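PDB 3U24: putative Lipoprotein from Shewanella oneidensis, which is of unknown function but binds zinc and is probably related to zinc metallopeptidases. Local coordinates for residues A[325-330]-A[348-353]; A[332-337]-A[409-414]; A[361-366]-A[416-421]. All coordinates share one frame; numbering follows the deposited sequence.

How the contacts relate
Helix 319-337 supplies the first partner of two contacts. Contact 1 closes a short loop of 17 intervening residues, bringing strand 349-352 back against the helix. Contact 2 leaves the same helix two turns further on, before contact 1 has closed, and closes on the zinc-site loop 409-414 after the chain has passed through all three strands; the two therefore cross. Contact 3 opens at strand 362-364, after contact 1 is complete, and closes on helix 414-423, crossing contact 2 in turn. Ile411 packs on Ile327 and Leu330, and Ile363 lies close to both Glu409 and Leu348. Together the contacts join helix 319-337, the small mixed sheet and the loop and helix at the zinc site.

Contact 1: A[325-330]-A[348-353]; sequences KQIPEL and LVVRET
Ile327, with the largest share of the buried surface, drives its CD1 methyl toward the row formed by Leu348 and Val350. Its CG1 stands beside the backbone N (chi1 -69°) and the chain then runs on extended, so that CD1 projects from the helix as the leading atom. Closest to it is CG2 of Val350, with Ile327 CD1 to Val350 CG2 at 3.6 Å; the two side chains meet at a slant. The same methyl makes a looser contact with Leu348, Ile327 CD1 to Leu348 CD2 being 4.4 Å. Val349, between Leu348 and Val350, turns its CB away from the helix, which leaves the residues two apart to present the apolar face.

On the helix itself, Pro328 lacks an N-H to bond to the preceding turn, and the helix is kinked there. A salt bridge joins residues one turn apart, Lys325 NZ meeting Glu329 OE2 on its syn side at 2.9 Å.

Arg324, just ahead of 325-330, adds a polar link to the strand through Val350 O and Glu352. The contact is apolar packing of a helix against an outermost strand of a small mixed sheet, with the Ile327 side chain about 11 Å from the zinc ion. Strand 349-352 runs parallel to 376-379, whose Tyr377 touches both Ile327 and Leu348. On the helix, Gln326 OE1 is hydrogen-bonded to Asn406 ND2, tying helix 319-337 to helix 401-409.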
ATOM      1  N   LYS A 325     -24.905  -4.732  -8.497  1.00 30.56           N
ATOM      2  CA  LYS A 325     -25.770  -5.885  -8.243  1.00 33.72           C
ATOM      3  C   LYS A 325     -25.131  -6.854  -7.208  1.00 31.62           C
ATOM      4  O   LYS A 325     -25.827  -7.395  -6.312  1.00 31.55           O
ATOM      5  CB  LYS A 325     -26.053  -6.574  -9.586  1.00 38.26           C
ATOM      6  CG  LYS A 325     -26.907  -7.829  -9.566  1.00 43.14           C
ATOM      7  CD  LYS A 325     -27.075  -8.393 -10.980  1.00 49.14           C
ATOM      8  CE  LYS A 325     -27.847  -9.718 -10.975  1.00 53.87           C
ATOM      9  NZ  LYS A 325     -27.088 -10.806 -10.276  1.00 56.79           N
ATOM     10  N   GLN A 326     -23.809  -7.008  -7.273  1.00 29.11           N
ATOM     11  CA  GLN A 326     -23.107  -8.006  -6.439  1.00 29.16           C
ATOM     12  C   GLN A 326     -23.030  -7.610  -4.969  1.00 28.84           C
ATOM     13  O   GLN A 326     -23.154  -8.463  -4.095  1.00 28.06           O
ATOM     14  CB  GLN A 326     -21.701  -8.311  -6.956  1.00 28.12           C
ATOM     15  CG  GLN A 326     -21.729  -9.271  -8.119  1.00 29.55           C
ATOM     16  CD  GLN A 326     -20.360  -9.703  -8.572  1.00 29.87           C
ATOM     17  OE1 GLN A 326     -19.364  -9.546  -7.847  1.00 31.51           O
ATOM     18  NE2 GLN A 326     -20.292 -10.249  -9.781  1.00 29.99           N
ATOM     19  N   ILE A 327     -22.863  -6.326  -4.697  1.00 27.34           N
ATOM     20  CA  ILE A 327     -22.655  -5.925  -3.332  1.00 29.07           C
ATOM     21  C   ILE A 327     -23.830  -6.350  -2.422  1.00 29.93           C
ATOM     22  O   ILE A 327     -23.577  -6.963  -1.367  1.00 28.64           O
ATOM     23  CB  ILE A 327     -22.245  -4.443  -3.237  1.00 30.80           C
ATOM     24  CG1 ILE A 327     -20.839  -4.307  -3.820  1.00 31.78           C
ATOM     25  CG2 ILE A 327     -22.217  -3.983  -1.774  1.00 30.94           C
ATOM     26  CD1 ILE A 327     -20.400  -2.887  -4.035  1.00 33.91           C
ATOM     27  N   PRO A 328     -25.098  -6.074  -2.829  1.00 29.24           N
ATOM     28  CA  PRO A 328     -26.190  -6.557  -1.996  1.00 30.11           C
ATOM     29  C   PRO A 328     -26.288  -8.066  -1.928  1.00 30.01           C
ATOM     30  O   PRO A 328     -26.844  -8.576  -0.971  1.00 29.54           O
ATOM     31  CB  PRO A 328     -27.466  -5.953  -2.637  1.00 31.05           C
ATOM     32  CG  PRO A 328     -26.999  -4.881  -3.593  1.00 30.78           C
ATOM     33  CD  PRO A 328     -25.468  -4.858  -3.566  1.00 30.11           C
ATOM     34  N   GLU A 329     -25.772  -8.776  -2.923  1.00 31.10           N
ATOM     35  CA  GLU A 329     -25.740 -10.238  -2.855  1.00 32.37           C
ATOM     36  C   GLU A 329     -24.742 -10.731  -1.784  1.00 29.84           C
ATOM     37  O   GLU A 329     -24.986 -11.707  -1.088  1.00 28.96           O
ATOM     38  CB  GLU A 329     -25.415 -10.869  -4.218  1.00 36.82           C
ATOM     39  CG  GLU A 329     -26.573 -10.818  -5.236  1.00 42.83           C
ATOM     40  CD  GLU A 329     -26.177 -11.239  -6.673  1.00 47.12           C
ATOM     41  OE1 GLU A 329     -24.956 -11.357  -7.006  1.00 49.74           O
ATOM     42  OE2 GLU A 329     -27.112 -11.445  -7.493  1.00 53.91           O
ATOM     43  N   LEU A 330     -23.620 -10.054  -1.668  1.00 27.01           N
ATOM     44  CA  LEU A 330     -22.631 -10.386  -0.647  1.00 26.54           C
ATOM     45  C   LEU A 330     -23.185 -10.044   0.746  1.00 26.47           C
ATOM     46  O   LEU A 330     -22.979 -10.825   1.686  1.00 24.47           O
ATOM     47  CB  LEU A 330     -21.287  -9.642  -0.901  1.00 25.84           C
ATOM     48  CG  LEU A 330     -20.557  -9.995  -2.236  1.00 25.79           C
ATOM     49  CD1 LEU A 330     -19.379  -9.073  -2.450  1.00 24.36           C
ATOM     50  CD2 LEU A 330     -20.104 -11.457  -2.257  1.00 25.40           C
ATOM     51  N   LEU A 348     -23.102   1.136   0.929  1.00 58.77           N
ATOM     52  CA  LEU A 348     -21.902   1.515   0.187  1.00 49.52           C
ATOM     53  C   LEU A 348     -22.271   2.039  -1.176  1.00 46.45           C
ATOM     54  O   LEU A 348     -22.969   1.370  -1.935  1.00 48.70           O
ATOM     55  CB  LEU A 348     -20.966   0.313   0.047  1.00 47.02           C
ATOM     56  CG  LEU A 348     -19.625   0.490  -0.681  1.00 43.21           C
ATOM     57  CD1 LEU A 348     -18.823   1.697  -0.210  1.00 37.86           C
ATOM     58  CD2 LEU A 348     -18.835  -0.807  -0.530  1.00 41.42           C
ATOM     59  N   VAL A 349     -21.775   3.220  -1.506  1.00 44.53           N
ATOM     60  CA  VAL A 349     -22.103   3.847  -2.772  1.00 46.39           C
ATOM     61  C   VAL A 349     -21.080   3.501  -3.844  1.00 47.10           C
ATOM     62  O   VAL A 349     -19.922   3.911  -3.745  1.00 45.11           O
ATOM     63  CB  VAL A 349     -22.120   5.387  -2.653  1.00 48.64           C
ATOM     64  CG1 VAL A 349     -22.405   6.005  -4.032  1.00 47.51           C
ATOM     65  CG2 VAL A 349     -23.134   5.833  -1.592  1.00 48.56           C
ATOM     66  N   VAL A 350     -21.499   2.792  -4.889  1.00 46.92           N
ATOM     67  CA  VAL A 350     -20.572   2.494  -5.956  1.00 47.03           C
ATOM     68  C   VAL A 350     -20.589   3.683  -6.854  1.00 50.30           C
ATOM     69  O   VAL A 350     -21.644   4.181  -7.180  1.00 51.63           O
ATOM     70  CB  VAL A 350     -20.956   1.267  -6.777  1.00 46.45           C
ATOM     71  CG1 VAL A 350     -19.870   0.989  -7.804  1.00 48.00           C
ATOM     72  CG2 VAL A 350     -21.149   0.063  -5.877  1.00 45.60           C
ATOM     73  N   ARG A 351     -19.410   4.149  -7.232  1.00 55.13           N
ATOM     74  CA  ARG A 351     -19.288   5.265  -8.150  1.00 57.39           C
ATOM     75  C   ARG A 351     -18.225   4.946  -9.171  1.00 57.97           C
ATOM     76  O   ARG A 351     -17.244   4.248  -8.902  1.00 55.25           O
ATOM     77  CB  ARG A 351     -18.945   6.583  -7.425  1.00 59.16           C
ATOM     78  CG  ARG A 351     -17.544   7.144  -7.697  1.00 60.60           C
ATOM     79  CD  ARG A 351     -17.247   8.392  -6.874  1.00 61.98           C
ATOM     80  NE  ARG A 351     -15.852   8.433  -6.430  1.00 61.67           N
ATOM     81  CZ  ARG A 351     -15.348   9.318  -5.568  1.00 62.85           C
ATOM     82  NH1 ARG A 351     -14.067   9.237  -5.212  1.00 63.03           N
ATOM     83  NH2 ARG A 351     -16.108  10.280  -5.053  1.00 63.64           N
ATOM     84  N   GLU A 352     -18.441   5.514 -10.343  1.00 62.14           N
ATOM     85  CA  GLU A 352     -17.558   5.356 -11.467  1.00 64.60           C
ATOM     86  C   GLU A 352     -16.307   6.235 -11.186  1.00 66.65           C
ATOM     87  O   GLU A 352     -16.429   7.449 -10.984  1.00 68.83           O
ATOM     88  CB  GLU A 352     -18.317   5.633 -12.818  1.00 64.81           C
ATOM     89  CG  GLU A 352     -19.730   6.295 -12.799  1.00 65.73           C
ATOM     90  CD  GLU A 352     -20.979   5.396 -12.480  1.00 62.75           C
ATOM     91  OE1 GLU A 352     -21.465   5.500 -11.327  1.00 59.52           O
ATOM     92  OE2 GLU A 352     -21.542   4.655 -13.353  1.00 55.96           O
ATOM     93  N   THR A 353     -15.129   5.599 -11.130  1.00 68.37           N
ATOM     94  CA  THR A 353     -13.897   6.220 -10.595  1.00 72.46           C
ATOM     95  C   THR A 353     -13.599   7.532 -11.259  1.00 79.08           C
ATOM     96  O   THR A 353     -13.546   7.586 -12.482  1.00 82.32           O
ATOM     97  CB  THR A 353     -12.605   5.386 -10.826  1.00 72.09           C
ATOM     98  OG1 THR A 353     -12.757   4.051 -10.329  1.00 69.33           O
ATOM     99  CG2 THR A 353     -11.393   6.050 -10.130  1.00 67.72           C
TER

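Contact 2: A[332-337]-A[409-414]; sequences EFVNQK and EAIPGH. With ZN (zinc ion), chain F.
Val334 meets the zinc-site loop through one methyl, CG2, which touches two consecutive residues. CG1 of the valine is anti to the backbone N (chi1 164°), leaving CG2 beside that N and turned to the loop. Across from it is the branch methyl of the isoleucine, with Val334 CG2 to Ile411 CG2 at 4.0 Å. The proline ring approaches with its leading carbon, Pro412 CD to Val334 CG2 being 4.3 Å. All three residues are buried, and the bond between Ile411 and Pro412 is a cis peptide, which folds the loop sharply at the point of contact.

The next shell holds this fold in place. Trp441 NE1 bonds to Pro412 O, Thr416 OG1 to Ala410 O, and Gly413 is the N-cap of the helix that begins with His414. Beyond the turn lies the metal: His414 NE2 binds the zinc ion at 2.1 Å, with His408 and Glu439 as further ligands. A water also sits 2.1 Å from the zinc, in the plane of the His414 ring at its edge. It donates to Glu409 OE2 over 2.6 Å. The bend at chi2 (-66°) brings the carboxylate to the water, and Glu409 OE2 stays 4.0 Å from the zinc, in the second shell. His408-Glu409 and His414 form an HExxxxH sequence, two residues longer than HExxH between glutamate and second histidine and, with Glu439 downstream, consistent with a variant of that zinc-peptidase motif.

Helix 319-337 backs the loop: Ile411 also packs on its Ile327, Leu330 and Ile331, while Met449 of helix 435-451 touches Pro412 and Phe333.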
ATOM      1  N   GLU A 332     -26.292 -10.038   1.619  1.00 30.79           N
ATOM      2  CA  GLU A 332     -27.287 -11.066   1.929  1.00 33.65           C
ATOM      3  C   GLU A 332     -26.568 -12.325   2.386  1.00 30.25           C
ATOM      4  O   GLU A 332     -26.928 -12.922   3.386  1.00 29.40           O
ATOM      5  CB  GLU A 332     -28.201 -11.338   0.719  1.00 38.52           C
ATOM      6  CG  GLU A 332     -29.156 -12.517   0.876  1.00 45.17           C
ATOM      7  CD  GLU A 332     -29.903 -12.938  -0.415  1.00 51.30           C
ATOM      8  OE1 GLU A 332     -29.394 -12.761  -1.567  1.00 57.44           O
ATOM      9  OE2 GLU A 332     -31.016 -13.499  -0.263  1.00 58.09           O
ATOM     10  N   PHE A 333     -25.536 -12.719   1.668  1.00 27.33           N
ATOM     11  CA  PHE A 333     -24.835 -13.925   2.037  1.00 26.99           C
ATOM     12  C   PHE A 333     -24.198 -13.804   3.452  1.00 26.28           C
ATOM     13  O   PHE A 333     -24.314 -14.709   4.251  1.00 26.19           O
ATOM     14  CB  PHE A 333     -23.832 -14.317   0.958  1.00 26.02           C
ATOM     15  CG  PHE A 333     -23.037 -15.517   1.309  1.00 26.37           C
ATOM     16  CD1 PHE A 333     -21.909 -15.397   2.119  1.00 25.83           C
ATOM     17  CD2 PHE A 333     -23.428 -16.783   0.873  1.00 27.34           C
ATOM     18  CE1 PHE A 333     -21.188 -16.511   2.496  1.00 25.92           C
ATOM     19  CE2 PHE A 333     -22.683 -17.906   1.241  1.00 27.85           C
ATOM     20  CZ  PHE A 333     -21.559 -17.762   2.057  1.00 26.79           C
ATOM     21  N   VAL A 334     -23.565 -12.689   3.763  1.00 25.78           N
ATOM     22  CA  VAL A 334     -22.936 -12.514   5.056  1.00 26.70           C
ATOM     23  C   VAL A 334     -23.951 -12.542   6.185  1.00 28.43           C
ATOM     24  O   VAL A 334     -23.712 -13.165   7.224  1.00 27.64           O
ATOM     25  CB  VAL A 334     -22.163 -11.205   5.136  1.00 26.75           C
ATOM     26  CG1 VAL A 334     -21.850 -10.872   6.584  1.00 27.70           C
ATOM     27  CG2 VAL A 334     -20.897 -11.333   4.301  1.00 25.55           C
ATOM     28  N   ASN A 335     -25.100 -11.917   5.954  1.00 29.20           N
ATOM     29  CA  ASN A 335     -26.193 -11.996   6.914  1.00 30.56           C
ATOM     30  C   ASN A 335     -26.750 -13.386   7.077  1.00 29.01           C
ATOM     31  O   ASN A 335     -26.910 -13.841   8.187  1.00 27.78           O
ATOM     32  CB  ASN A 335     -27.307 -11.018   6.546  1.00 33.17           C
ATOM     33  CG  ASN A 335     -26.855  -9.582   6.702  1.00 34.74           C
ATOM     34  OD1 ASN A 335     -25.981  -9.305   7.521  1.00 36.71           O
ATOM     35  ND2 ASN A 335     -27.429  -8.676   5.931  1.00 35.23           N
ATOM     36  N   GLN A 336     -27.048 -14.047   5.977  1.00 27.94           N
ATOM     37  CA  GLN A 336     -27.599 -15.378   6.051  1.00 29.34           C
ATOM     38  C   GLN A 336     -26.666 -16.322   6.809  1.00 30.43           C
ATOM     39  O   GLN A 336     -27.126 -17.094   7.620  1.00 30.50           O
ATOM     40  CB  GLN A 336     -27.881 -15.941   4.663  1.00 28.66           C
ATOM     41  CG  GLN A 336     -29.138 -15.373   4.022  1.00 29.11           C
ATOM     42  CD  GLN A 336     -30.431 -15.826   4.691  1.00 29.79           C
ATOM     43  OE1 GLN A 336     -30.564 -16.961   5.135  1.00 29.95           O
ATOM     44  NE2 GLN A 336     -31.396 -14.947   4.722  1.00 29.76           N
ATOM     45  N   LYS A 337     -25.362 -16.213   6.577  1.00 30.62           N
ATOM     46  CA  LYS A 337     -24.396 -17.156   7.152  1.00 31.84           C
ATOM     47  C   LYS A 337     -23.829 -16.683   8.485  1.00 32.30           C
ATOM     48  O   LYS A 337     -22.986 -17.356   9.083  1.00 31.59           O
ATOM     49  CB  LYS A 337     -23.248 -17.407   6.151  1.00 31.47           C
ATOM     50  CG  LYS A 337     -23.732 -18.001   4.836  1.00 32.33           C
ATOM     51  CD  LYS A 337     -24.040 -19.474   4.983  1.00 34.99           C
ATOM     52  CE  LYS A 337     -24.895 -20.009   3.834  1.00 37.01           C
ATOM     53  NZ  LYS A 337     -24.872 -21.501   3.918  1.00 38.64           N
ATOM     54  N   GLU A 409     -12.609  -6.096  -1.612  1.00 22.59           N
ATOM     55  CA  GLU A 409     -12.687  -4.631  -1.547  1.00 24.75           C
ATOM     56  C   GLU A 409     -13.842  -4.103  -0.729  1.00 23.93           C
ATOM     57  O   GLU A 409     -13.729  -3.080  -0.088  1.00 23.84           O
ATOM     58  CB  GLU A 409     -12.793  -4.038  -2.973  1.00 27.35           C
ATOM     59  CG  GLU A 409     -11.530  -4.204  -3.778  1.00 29.02           C
ATOM     60  CD  GLU A 409     -10.389  -3.407  -3.207  1.00 32.13           C
ATOM     61  OE1 GLU A 409     -10.688  -2.419  -2.501  1.00 36.48           O
ATOM     62  OE2 GLU A 409      -9.210  -3.750  -3.456  1.00 35.74           O
ATOM     63  N   ALA A 410     -14.949  -4.825  -0.706  1.00 24.90           N
ATOM     64  CA  ALA A 410     -16.183  -4.290  -0.162  1.00 25.38           C
ATOM     65  C   ALA A 410     -16.709  -5.122   1.011  1.00 26.06           C
ATOM     66  O   ALA A 410     -16.630  -4.700   2.161  1.00 26.95           O
ATOM     67  CB  ALA A 410     -17.240  -4.158  -1.267  1.00 24.18           C
ATOM     68  N   ILE A 411     -17.257  -6.294   0.749  1.00 25.93           N
ATOM     69  CA  ILE A 411     -17.964  -6.988   1.804  1.00 27.13           C
ATOM     70  C   ILE A 411     -17.612  -8.452   1.859  1.00 25.73           C
ATOM     71  O   ILE A 411     -17.812  -9.143   0.891  1.00 26.14           O
ATOM     72  CB  ILE A 411     -19.486  -6.760   1.626  1.00 30.72           C
ATOM     73  CG1 ILE A 411     -19.835  -5.462   2.384  1.00 32.25           C
ATOM     74  CG2 ILE A 411     -20.280  -7.966   2.138  1.00 30.35           C
ATOM     75  CD1 ILE A 411     -20.888  -4.596   1.759  1.00 32.86           C
ATOM     76  N   PRO A 412     -17.048  -8.930   2.986  1.00 24.07           N
ATOM     77  CA  PRO A 412     -16.727  -8.280   4.221  1.00 23.03           C
ATOM     78  C   PRO A 412     -15.250  -7.854   4.334  1.00 22.56           C
ATOM     79  O   PRO A 412     -14.697  -7.824   5.447  1.00 21.07           O
ATOM     80  CB  PRO A 412     -17.032  -9.362   5.229  1.00 23.35           C
ATOM     81  CG  PRO A 412     -16.553 -10.592   4.566  1.00 23.91           C
ATOM     82  CD  PRO A 412     -16.894 -10.390   3.105  1.00 24.35           C
ATOM     83  N   GLY A 413     -14.639  -7.490   3.204  1.00 21.30           N
ATOM     84  CA  GLY A 413     -13.244  -7.022   3.191  1.00 20.96           C
ATOM     85  C   GLY A 413     -13.004  -5.560   3.591  1.00 20.89           C
ATOM     86  O   GLY A 413     -13.440  -5.091   4.688  1.00 20.04           O
ATOM     87  N   HIS A 414     -12.333  -4.804   2.709  1.00 20.46           N
ATOM     88  CA  HIS A 414     -11.875  -3.460   3.119  1.00 20.27           C
ATOM     89  C   HIS A 414     -12.926  -2.565   3.656  1.00 20.52           C
ATOM     90  O   HIS A 414     -12.689  -1.915   4.660  1.00 21.56           O
ATOM     91  CB  HIS A 414     -11.156  -2.730   2.008  1.00 20.12           C
ATOM     92  CG  HIS A 414      -9.812  -3.274   1.719  1.00 20.11           C
ATOM     93  ND1 HIS A 414      -8.955  -3.639   2.697  1.00 20.68           N
ATOM     94  CD2 HIS A 414      -9.172  -3.513   0.527  1.00 19.68           C
ATOM     95  CE1 HIS A 414      -7.839  -4.106   2.132  1.00 19.92           C
ATOM     96  NE2 HIS A 414      -7.961  -3.970   0.808  1.00 19.97           N
TER
HETATM   97 ZN    ZN F 595      -6.641  -4.877  -0.616  1.00 22.36          ZN
HETATM   98  O   HOH W   1      -6.800  -3.669  -2.371  1.00 27.28           O

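Contact 3: A[361-366]-A[416-421]; sequences ASISAP and TQLVYS
Leu418 reaches out from its helix to the strand with one methyl, CD2, which is received by Ala365 and Ile363. The leucine's CG lies anti to the backbone N (chi1 168°), carrying the isopropyl end away from the helix backbone. CD2 then comes up against the alanine methyl, with Leu418 CD2 to Ala365 CB at 3.6 Å. Ile363 contributes its branch methyl more loosely, its CG2 lying 4.3 Å from Leu418 CD2. Ile363 and Ala365 both direct their CB atoms toward the helix while Ser364 between them points away, as expected in an extended chain. The other branch of Ile363 leads elsewhere: its CG1 lies against Glu409 O, and CD1 packs near Leu348.

On the helical side, Ser421 folds its hydroxyl back to the preceding turn, donating from OG to Leu418 O at 2.6 Å. The hydroxyl approaches the carbonyl from a position tilted 24° from its plane. Farther round the helix, Tyr420 OH bonds to Thr341 O.

Ala365 is exposed, so this packing lies at the surface. Strand 362-364 is an edge of the mixed sheet, antiparallel to 376-379, and Ile363 comes within about 4 Å of the side chains of Glu409 and His414. The arrangement resembles the edge strand beside the zinc-binding helix in gluzincin-type metallopeptidases and may border a comparable cleft here, though activity is not established.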
ATOM      1  N   ALA A 361     -10.503  -0.979  -9.078  1.00 48.39           N
ATOM      2  CA  ALA A 361     -11.595  -0.894  -8.107  1.00 46.12           C
ATOM      3  C   ALA A 361     -11.060  -0.809  -6.676  1.00 45.42           C
ATOM      4  O   ALA A 361     -10.333  -1.694  -6.234  1.00 52.12           O
ATOM      5  CB  ALA A 361     -12.544  -2.063  -8.265  1.00 41.89           C
ATOM      6  N   SER A 362     -11.388   0.271  -5.965  1.00 43.18           N
ATOM      7  CA  SER A 362     -10.965   0.441  -4.554  1.00 41.05           C
ATOM      8  C   SER A 362     -11.848   1.399  -3.741  1.00 36.67           C
ATOM      9  O   SER A 362     -12.591   2.194  -4.285  1.00 34.32           O
ATOM     10  CB  SER A 362      -9.510   0.909  -4.480  1.00 42.26           C
ATOM     11  OG  SER A 362      -9.381   2.264  -4.868  1.00 43.62           O
ATOM     12  N   ILE A 363     -11.743   1.298  -2.426  1.00 36.10           N
ATOM     13  CA  ILE A 363     -12.492   2.129  -1.511  1.00 35.85           C
ATOM     14  C   ILE A 363     -11.746   3.436  -1.312  1.00 37.47           C
ATOM     15  O   ILE A 363     -10.549   3.411  -1.068  1.00 38.23           O
ATOM     16  CB  ILE A 363     -12.591   1.458  -0.148  1.00 34.79           C
ATOM     17  CG1 ILE A 363     -13.319   0.122  -0.258  1.00 37.47           C
ATOM     18  CG2 ILE A 363     -13.337   2.343   0.799  1.00 35.17           C
ATOM     19  CD1 ILE A 363     -14.709   0.196  -0.841  1.00 37.23           C
ATOM     20  N   SER A 364     -12.413   4.577  -1.430  1.00 38.22           N
ATOM     21  CA  SER A 364     -11.763   5.818  -1.038  1.00 40.39           C
ATOM     22  C   SER A 364     -12.550   6.426   0.092  1.00 40.79           C
ATOM     23  O   SER A 364     -13.796   6.471   0.096  1.00 42.03           O
ATOM     24  CB  SER A 364     -11.563   6.804  -2.190  1.00 44.57           C
ATOM     25  OG  SER A 364     -12.792   7.300  -2.663  1.00 47.82           O
ATOM     26  N   ALA A 365     -11.799   6.867   1.075  1.00 39.30           N
ATOM     27  CA  ALA A 365     -12.371   7.224   2.340  1.00 40.93           C
ATOM     28  C   ALA A 365     -11.591   8.437   2.823  1.00 40.04           C
ATOM     29  O   ALA A 365     -10.447   8.633   2.409  1.00 39.24           O
ATOM     30  CB  ALA A 365     -12.249   6.050   3.299  1.00 35.66           C
ATOM     31  N   PRO A 366     -12.214   9.263   3.658  1.00 39.34           N
ATOM     32  CA  PRO A 366     -11.551  10.473   4.155  1.00 41.80           C
ATOM     33  C   PRO A 366     -10.390  10.167   5.076  1.00 41.23           C
ATOM     34  O   PRO A 366     -10.458   9.202   5.836  1.00 41.93           O
ATOM     35  CB  PRO A 366     -12.656  11.192   4.954  1.00 42.13           C
ATOM     36  CG  PRO A 366     -13.680  10.140   5.236  1.00 42.86           C
ATOM     37  CD  PRO A 366     -13.613   9.169   4.097  1.00 40.77           C
ATOM     38  N   THR A 416     -15.892  -3.134   5.054  1.00 20.51           N
ATOM     39  CA  THR A 416     -16.355  -3.607   6.328  1.00 21.05           C
ATOM     40  C   THR A 416     -15.355  -3.364   7.435  1.00 21.30           C
ATOM     41  O   THR A 416     -15.726  -2.888   8.514  1.00 20.73           O
ATOM     42  CB  THR A 416     -16.701  -5.079   6.264  1.00 21.44           C
ATOM     43  OG1 THR A 416     -17.653  -5.239   5.210  1.00 22.09           O
ATOM     44  CG2 THR A 416     -17.327  -5.571   7.564  1.00 21.04           C
ATOM     45  N   GLN A 417     -14.095  -3.686   7.175  1.00 21.41           N
ATOM     46  CA  GLN A 417     -13.055  -3.464   8.154  1.00 21.37           C
ATOM     47  C   GLN A 417     -12.898  -1.969   8.475  1.00 21.90           C
ATOM     48  O   GLN A 417     -12.618  -1.616   9.629  1.00 21.58           O
ATOM     49  CB  GLN A 417     -11.727  -4.050   7.657  1.00 21.03           C
ATOM     50  CG  GLN A 417     -10.591  -4.026   8.687  1.00 21.40           C
ATOM     51  CD  GLN A 417      -9.650  -2.811   8.595  1.00 21.72           C
ATOM     52  OE1 GLN A 417      -9.268  -2.220   9.624  1.00 23.43           O
ATOM     53  NE2 GLN A 417      -9.232  -2.477   7.397  1.00 20.99           N
ATOM     54  N   LEU A 418     -13.067  -1.100   7.473  1.00 22.26           N
ATOM     55  CA  LEU A 418     -12.992   0.349   7.723  1.00 23.63           C
ATOM     56  C   LEU A 418     -14.137   0.813   8.626  1.00 23.66           C
ATOM     57  O   LEU A 418     -13.924   1.588   9.527  1.00 24.50           O
ATOM     58  CB  LEU A 418     -13.040   1.145   6.408  1.00 24.94           C
ATOM     59  CG  LEU A 418     -13.249   2.679   6.436  1.00 25.94           C
ATOM     60  CD1 LEU A 418     -12.026   3.399   7.012  1.00 25.66           C
ATOM     61  CD2 LEU A 418     -13.523   3.186   5.018  1.00 26.62           C
ATOM     62  N   VAL A 419     -15.355   0.374   8.357  1.00 23.83           N
ATOM     63  CA  VAL A 419     -16.479   0.697   9.233  1.00 24.61           C
ATOM     64  C   VAL A 419     -16.197   0.237  10.670  1.00 25.28           C
ATOM     65  O   VAL A 419     -16.370   1.008  11.620  1.00 25.63           O
ATOM     66  CB  VAL A 419     -17.806   0.099   8.738  1.00 24.90           C
ATOM     67  CG1 VAL A 419     -18.913   0.319   9.791  1.00 24.95           C
ATOM     68  CG2 VAL A 419     -18.184   0.718   7.403  1.00 24.18           C
ATOM     69  N   TYR A 420     -15.729  -0.998  10.845  1.00 24.67           N
ATOM     70  CA  TYR A 420     -15.430  -1.463  12.181  1.00 25.58           C
ATOM     71  C   TYR A 420     -14.356  -0.595  12.833  1.00 26.57           C
ATOM     72  O   TYR A 420     -14.527  -0.205  13.982  1.00 26.20           O
ATOM     73  CB  TYR A 420     -15.105  -2.955  12.236  1.00 24.82           C
ATOM     74  CG  TYR A 420     -16.361  -3.829  12.380  1.00 24.49           C
ATOM     75  CD1 TYR A 420     -17.131  -4.127  11.304  1.00 24.55           C
ATOM     76  CD2 TYR A 420     -16.755  -4.320  13.604  1.00 25.42           C
ATOM     77  CE1 TYR A 420     -18.263  -4.900  11.426  1.00 25.65           C
ATOM     78  CE2 TYR A 420     -17.915  -5.078  13.762  1.00 25.62           C
ATOM     79  CZ  TYR A 420     -18.663  -5.373  12.664  1.00 26.05           C
ATOM     80  OH  TYR A 420     -19.778  -6.166  12.738  1.00 26.24           O
ATOM     81  N   SER A 421     -13.325  -0.207  12.080  1.00 27.02           N
ATOM     82  CA  SER A 421     -12.272   0.654  12.641  1.00 28.76           C
ATOM     83  C   SER A 421     -12.751   2.068  12.959  1.00 29.98           C
ATOM     84  O   SER A 421     -12.106   2.760  13.708  1.00 28.06           O
ATOM     85  CB  SER A 421     -11.083   0.800  11.683  1.00 28.20           C
ATOM     86  OG  SER A 421     -11.505   1.567  10.581  1.00 29.67           O
TER